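Gamma-glutamyltranspeptidase (Ggt) (Helicobacter pylori 26695, PDB 5BPK) probably hydrolyses or transfers gamma-glutamyl groups, as gamma-glutamyltranspeptidases of the Ntn-hydrolase superfamily do, and is held here with an acivicin-related inhibitor. Local coordinates at residues 99-103 against 279-283; 145-150 against 260-264. All blocks are in the same frame, centred on the assembly; numbering follows the deposited sequence.

Contact 1 of 2, residues 99-103 against 279-283. With 4UD ((2S)-amino[(5S)-4,5-dihydro-1,2-oxazol-5-yl]acetic acid), chain O.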
loop_
_atom_site.group_PDB
_atom_site.type_symbol
_atom_site.label_atom_id
_atom_site.label_comp_id
_atom_site.label_asym_id
_atom_site.label_seq_id
_atom_site.Cartn_x
_atom_site.Cartn_y
_atom_site.Cartn_z
ATOM N N ALA A 99 1.127 -14.549 -3.646
ATOM C CA ALA A 99 1.345 -13.104 -3.660
ATOM C C ALA A 99 1.580 -12.688 -5.097
ATOM O O ALA A 99 2.389 -13.302 -5.796
ATOM C CB ALA A 99 2.532 -12.734 -2.807
ATOM N N LEU A 100 0.845 -11.686 -5.553
ATOM C CA LEU A 100 1.028 -11.141 -6.882
ATOM C C LEU A 100 1.790 -9.815 -6.798
ATOM O O LEU A 100 1.349 -8.880 -6.146
ATOM C CB LEU A 100 -0.320 -10.929 -7.560
ATOM C CG LEU A 100 -0.286 -10.342 -8.970
ATOM C CD1 LEU A 100 0.492 -11.204 -9.933
ATOM C CD2 LEU A 100 -1.714 -10.088 -9.452
ATOM N N ASP A 101 2.930 -9.776 -7.469
ATOM C CA ASP A 101 3.780 -8.600 -7.596
ATOM C C ASP A 101 3.421 -7.932 -8.926
ATOM O O ASP A 101 3.790 -8.433 -9.996
ATOM C CB ASP A 101 5.259 -9.071 -7.553
ATOM C CG ASP A 101 6.275 -8.002 -7.940
ATOM O OD1 ASP A 101 5.917 -6.868 -8.315
ATOM O OD2 ASP A 101 7.480 -8.354 -7.891
ATOM N N PHE A 102 2.696 -6.811 -8.850
ATOM C CA PHE A 102 2.526 -5.919 -9.994
ATOM C C PHE A 102 3.125 -4.529 -9.709
ATOM O O PHE A 102 2.597 -3.493 -10.097
ATOM C CB PHE A 102 1.075 -5.895 -10.509
ATOM C CG PHE A 102 0.027 -5.450 -9.509
ATOM C CD1 PHE A 102 -0.555 -6.352 -8.630
ATOM C CD2 PHE A 102 -0.476 -4.159 -9.550
ATOM C CE1 PHE A 102 -1.566 -5.948 -7.765
ATOM C CE2 PHE A 102 -1.483 -3.744 -8.668
ATOM C CZ PHE A 102 -2.030 -4.652 -7.776
ATOM N N ARG A 103 4.267 -4.555 -9.035
ATOM C CA ARG A 103 5.044 -3.355 -8.735
ATOM C C ARG A 103 5.671 -2.787 -10.005
ATOM O O ARG A 103 6.088 -3.530 -10.895
ATOM C CB ARG A 103 6.132 -3.712 -7.728
ATOM C CG ARG A 103 7.030 -2.578 -7.260
ATOM C CD ARG A 103 6.297 -1.540 -6.427
ATOM N NE ARG A 103 7.235 -0.766 -5.611
ATOM C CZ ARG A 103 6.898 0.241 -4.809
ATOM N NH1 ARG A 103 5.650 0.654 -4.726
ATOM N NH2 ARG A 103 7.823 0.857 -4.091
ATOM N N MET A 279 3.159 -9.649 2.178
ATOM C CA MET A 279 3.900 -9.446 0.938
ATOM C C MET A 279 5.402 -9.535 1.106
ATOM O O MET A 279 5.996 -8.888 1.976
ATOM C CB MET A 279 3.559 -8.120 0.281
ATOM C CG MET A 279 4.155 -7.984 -1.102
ATOM S SD MET A 279 3.484 -9.201 -2.262
ATOM C CE MET A 279 4.901 -9.417 -3.354
ATOM N N SER A 280 5.985 -10.337 0.226
ATOM C CA SER A 280 7.410 -10.616 0.162
ATOM C C SER A 280 8.119 -9.570 -0.708
ATOM O O SER A 280 7.466 -8.702 -1.290
ATOM C CB SER A 280 7.571 -12.000 -0.450
ATOM O OG SER A 280 6.737 -12.146 -1.595
ATOM N N PRO A 281 9.462 -9.660 -0.825
ATOM C CA PRO A 281 10.145 -8.739 -1.721
ATOM C C PRO A 281 9.531 -8.767 -3.120
ATOM O O PRO A 281 9.219 -9.839 -3.630
ATOM C CB PRO A 281 11.584 -9.257 -1.709
ATOM C CG PRO A 281 11.745 -9.717 -0.290
ATOM C CD PRO A 281 10.424 -10.402 0.010
ATOM N N PRO A 282 9.377 -7.599 -3.759
ATOM C CA PRO A 282 10.007 -6.309 -3.505
ATOM C C PRO A 282 9.335 -5.387 -2.486
ATOM O O PRO A 282 9.714 -4.223 -2.396
ATOM C CB PRO A 282 10.010 -5.665 -4.890
ATOM C CG PRO A 282 8.764 -6.160 -5.488
ATOM C CD PRO A 282 8.635 -7.580 -5.027
ATOM N N SER A 283 8.380 -5.893 -1.713
ATOM C CA SER A 283 8.000 -5.191 -0.492
ATOM C C SER A 283 8.850 -5.656 0.693
ATOM O O SER A 283 9.255 -6.814 0.761
ATOM C CB SER A 283 6.534 -5.370 -0.162
ATOM O OG SER A 283 6.190 -4.461 0.854
HETATM C C3 4UD O . 1.253 4.466 -0.226
HETATM C C4 4UD O . 3.141 3.542 -0.939
HETATM C C5 4UD O . 2.393 4.853 -1.101
HETATM C C6 4UD O . 4.668 3.627 -1.084
HETATM C C8 4UD O . 5.188 2.211 -0.982
HETATM O O9 4UD O . 5.177 1.473 -1.937
HETATM O O10 4UD O . 5.671 1.743 0.192
HETATM N N7 4UD O . 5.035 4.160 -2.403
HETATM O O2 4UD O . 2.860 3.101 0.386
HETATM N N1 4UD O . 1.597 3.499 0.557
#

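Contact 2 of 2, residues 145-150 against 260-264. With EDO (1,2-ethanediol), chain M.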
loop_
_atom_site.group_PDB
_atom_site.type_symbol
_atom_site.label_atom_id
_atom_site.label_comp_id
_atom_site.label_asym_id
_atom_site.label_seq_id
_atom_site.Cartn_x
_atom_site.Cartn_y
_atom_site.Cartn_z
ATOM N N ALA A 145 -3.807 -10.395 -14.702
ATOM C CA ALA A 145 -3.163 -11.612 -14.207
ATOM C C ALA A 145 -4.016 -12.335 -13.165
ATOM O O ALA A 145 -4.227 -13.552 -13.260
ATOM C CB ALA A 145 -1.787 -11.290 -13.639
ATOM N N MET A 146 -4.525 -11.609 -12.174
ATOM C CA MET A 146 -5.338 -12.290 -11.160
ATOM C C MET A 146 -6.686 -12.748 -11.729
ATOM O O MET A 146 -7.147 -13.838 -11.408
ATOM C CB MET A 146 -5.482 -11.495 -9.855
ATOM C CG MET A 146 -6.284 -10.240 -9.882
ATOM S SD MET A 146 -6.282 -9.590 -8.183
ATOM C CE MET A 146 -5.482 -8.016 -8.412
ATOM N N LEU A 147 -7.290 -11.955 -12.608
ATOM C CA LEU A 147 -8.550 -12.362 -13.225
ATOM C C LEU A 147 -8.378 -13.641 -14.040
ATOM O O LEU A 147 -9.170 -14.588 -13.914
ATOM C CB LEU A 147 -9.083 -11.260 -14.135
ATOM C CG LEU A 147 -10.497 -11.508 -14.649
ATOM C CD1 LEU A 147 -11.484 -11.610 -13.483
ATOM C CD2 LEU A 147 -10.892 -10.413 -15.612
ATOM N N LYS A 148 -7.342 -13.672 -14.872
ATOM C CA LYS A 148 -7.080 -14.842 -15.706
ATOM C C LYS A 148 -6.830 -16.107 -14.891
ATOM O O LYS A 148 -7.347 -17.165 -15.228
ATOM C CB LYS A 148 -5.927 -14.588 -16.674
ATOM C CG LYS A 148 -6.342 -13.796 -17.895
ATOM C CD LYS A 148 -5.248 -13.781 -18.969
ATOM C CE LYS A 148 -5.732 -13.104 -20.249
ATOM N NZ LYS A 148 -4.799 -13.312 -21.396
ATOM N N LYS A 149 -6.040 -16.006 -13.823
ATOM C CA LYS A 149 -5.641 -17.199 -13.063
ATOM C C LYS A 149 -6.725 -17.698 -12.104
ATOM O O LYS A 149 -6.874 -18.913 -11.926
ATOM C CB LYS A 149 -4.354 -16.931 -12.290
ATOM C CG LYS A 149 -3.603 -18.164 -11.843
ATOM C CD LYS A 149 -2.165 -17.826 -11.466
ATOM C CE LYS A 149 -1.333 -19.081 -11.222
ATOM N NZ LYS A 149 0.117 -18.750 -11.025
ATOM N N TYR A 150 -7.472 -16.770 -11.500
ATOM C CA TYR A 150 -8.354 -17.094 -10.376
ATOM C C TYR A 150 -9.777 -16.542 -10.439
ATOM O O TYR A 150 -10.578 -16.874 -9.573
ATOM C CB TYR A 150 -7.722 -16.643 -9.056
ATOM C CG TYR A 150 -6.386 -17.268 -8.742
ATOM C CD1 TYR A 150 -6.262 -18.649 -8.566
ATOM C CD2 TYR A 150 -5.243 -16.485 -8.599
ATOM C CE1 TYR A 150 -5.037 -19.231 -8.281
ATOM C CE2 TYR A 150 -4.001 -17.066 -8.301
ATOM C CZ TYR A 150 -3.907 -18.437 -8.147
ATOM O OH TYR A 150 -2.695 -19.024 -7.853
ATOM N N ASN A 260 6.222 -7.339 -16.811
ATOM C CA ASN A 260 5.821 -8.657 -16.348
ATOM C C ASN A 260 5.379 -8.612 -14.885
ATOM O O ASN A 260 6.101 -8.069 -14.053
ATOM C CB ASN A 260 6.995 -9.656 -16.517
ATOM C CG ASN A 260 8.345 -9.172 -15.880
ATOM O OD1 ASN A 260 8.748 -7.996 -15.985
ATOM N ND2 ASN A 260 9.068 -10.116 -15.265
ATOM N N VAL A 261 4.191 -9.133 -14.573
ATOM C CA VAL A 261 3.860 -9.435 -13.166
ATOM C C VAL A 261 4.660 -10.653 -12.742
ATOM O O VAL A 261 5.174 -11.388 -13.585
ATOM C CB VAL A 261 2.341 -9.719 -12.907
ATOM C CG1 VAL A 261 1.480 -8.532 -13.351
ATOM C CG2 VAL A 261 1.888 -11.027 -13.563
ATOM N N LYS A 262 4.783 -10.851 -11.434
ATOM C CA LYS A 262 5.371 -12.061 -10.893
ATOM C C LYS A 262 4.496 -12.634 -9.798
ATOM O O LYS A 262 4.121 -11.939 -8.856
ATOM C CB LYS A 262 6.767 -11.791 -10.368
ATOM C CG LYS A 262 7.739 -11.487 -11.514
ATOM C CD LYS A 262 9.185 -11.514 -11.092
ATOM C CE LYS A 262 9.620 -12.869 -10.569
ATOM N NZ LYS A 262 11.108 -13.008 -10.593
ATOM N N TRP A 263 4.140 -13.905 -9.947
ATOM C CA TRP A 263 3.520 -14.646 -8.859
ATOM C C TRP A 263 4.613 -15.140 -7.934
ATOM O O TRP A 263 5.482 -15.919 -8.341
ATOM C CB TRP A 263 2.717 -15.827 -9.384
ATOM C CG TRP A 263 1.548 -15.424 -10.195
ATOM C CD1 TRP A 263 1.460 -15.398 -11.554
ATOM C CD2 TRP A 263 0.281 -14.984 -9.700
ATOM N NE1 TRP A 263 0.217 -14.963 -11.940
ATOM C CE2 TRP A 263 -0.535 -14.709 -10.823
ATOM C CE3 TRP A 263 -0.252 -14.808 -8.421
ATOM C CZ2 TRP A 263 -1.858 -14.266 -10.697
ATOM C CZ3 TRP A 263 -1.558 -14.379 -8.299
ATOM C CH2 TRP A 263 -2.345 -14.104 -9.431
ATOM N N ARG A 264 4.581 -14.668 -6.697
ATOM C CA ARG A 264 5.619 -14.957 -5.730
ATOM C C ARG A 264 5.029 -15.683 -4.539
ATOM O O ARG A 264 3.833 -15.579 -4.252
ATOM C CB ARG A 264 6.282 -13.665 -5.264
ATOM C CG ARG A 264 6.842 -12.800 -6.395
ATOM C CD ARG A 264 7.737 -11.742 -5.829
ATOM N NE ARG A 264 8.294 -10.775 -6.772
ATOM C CZ ARG A 264 9.522 -10.834 -7.291
ATOM N NH1 ARG A 264 10.323 -11.857 -7.027
ATOM N NH2 ARG A 264 9.954 -9.855 -8.085
HETATM C C1 EDO M . -0.693 -14.168 -15.546
HETATM O O1 EDO M . 0.593 -14.310 -14.941
HETATM C C2 EDO M . -1.743 -14.858 -14.682
HETATM O O2 EDO M . -2.967 -15.027 -15.411
#

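Contact 1 of 2, residues 99-103 against 279-283
Asp101 OD1, on a carboxylate lying obliquely against the ring of Pro282, is gripped by two groups. It accepts the backbone N-H of Arg103 (N to OD1 2.9 Å), arriving nearly in line with the CG-OD1 bond, and forms a salt bridge with Arg69 of the partner chain; OD2 pairs with Arg264. With CG anti to the backbone N (chi1 169°), the acid swings over the loop, where OD2 comes within 3.2 Å of Pro282 CD. The cis peptide bond before Pro282 and its rigid ring suit this sharply turning loop, and Pro282 CG also reaches Arg103 CB at 4.2 Å.

The Asp101-Arg103 bond is an Asx turn at the end of strand 97-102, where the chain leaves the antiparallel sheet of the Ntn-hydrolase fold and presents Arg103 to the active site. Its long side chain, bent at chi2 (67°), lets Arg103 NH1 hydrogen-bond O9 of 4UD, a carboxylate oxygen, at 2.9 Å in a bent bond (N-H...O 130°) that comes obliquely to the guanidinium plane. Asp43 and Glu40 of the partner chain form salt bridges with the same guanidinium, anchoring it for the carboxylate recognition expected of this family.

Farther back along the strand the contact turns apolar. The Met279 side chain, bent at chi2, places SD 3.7 Å from Ala99 CB, whose small methyl permits the close approach, while CE extends toward Asp101 CB.

Contact 2 of 2, residues 145-150 against 260-264
Helix 145-150 passes strand 262-264 at a crossing angle of -62°, with 11.2 Å between the axes, and the indole of Trp263 bridges much of that separation. The broad, flat ring enters with its six-membered end against the helix. Its CZ2 edge points at Ala145 O, which lies in the ring plane 3.6 Å away, so a slightly positive ring C-H faces a carbonyl oxygen. That oxygen also accepts Lys149 N in the helix and a hydroxyl of a bound 1,2-ethanediol, probably from the crystallisation liquor. The diol's other oxygen takes the indole N-H, NE1 to O1 at 3.1 Å, joining the two segments through a small molecule.

One face of the indole is covered by Lys149. Its CG is anti to the backbone N (chi1 -161°) and the chain continues extended, laying CD over the ring in a CH-pi contact. NZ ends 3.7 Å from the centroid of the five-membered ring, almost on its normal, a cation-pi interaction suited to a surface lysine: the aliphatic part packs while the ammonium gains the electron-rich face.

This is a helix packed on the sheet of the Ntn-hydrolase sandwich, with helix 61-75 touching Met146 and Tyr150 as well. Tyr150 turns its edge toward the face of Trp263 in an offset edge-to-face pair, centroids of the tyrosine and six-membered indole rings 5.4 Å apart and planes at 88°, with Tyr150 CE2 close to Trp263 CH2. Lys149 CG rests 3.6 Å above the centre of the tyrosine ring, so the lysine packs on both aromatics. Where the backbones approach, short side chains fit: Ala145 CB touches Val261 CG2 at 3.7 Å, and Val261 in turn packs on Leu100 and Phe102 of the neighbouring strand.

How the contacts relate
After the strands and helices of its first part, the chain reaches strand 97-102, which supplies 99-103, and then helix 139-150. A long, largely helical excursion follows before 260-264 returns to that helix and closes contact 2. Strand 262-271 continues into strand 274-278, and the loop beyond it, 279-283, meets 99-103 to close contact 1; the loop of contact 2 therefore lies wholly within the wider one. Strands 97-102 and 262-271 are antiparallel neighbours, with Ala99 O 2.7 Å from Arg264 N, which joins the two contacts directly. Contact 2 ties the helical layer to the sheet, and contact 1 joins the sheet to the loop leading into helix 285-296.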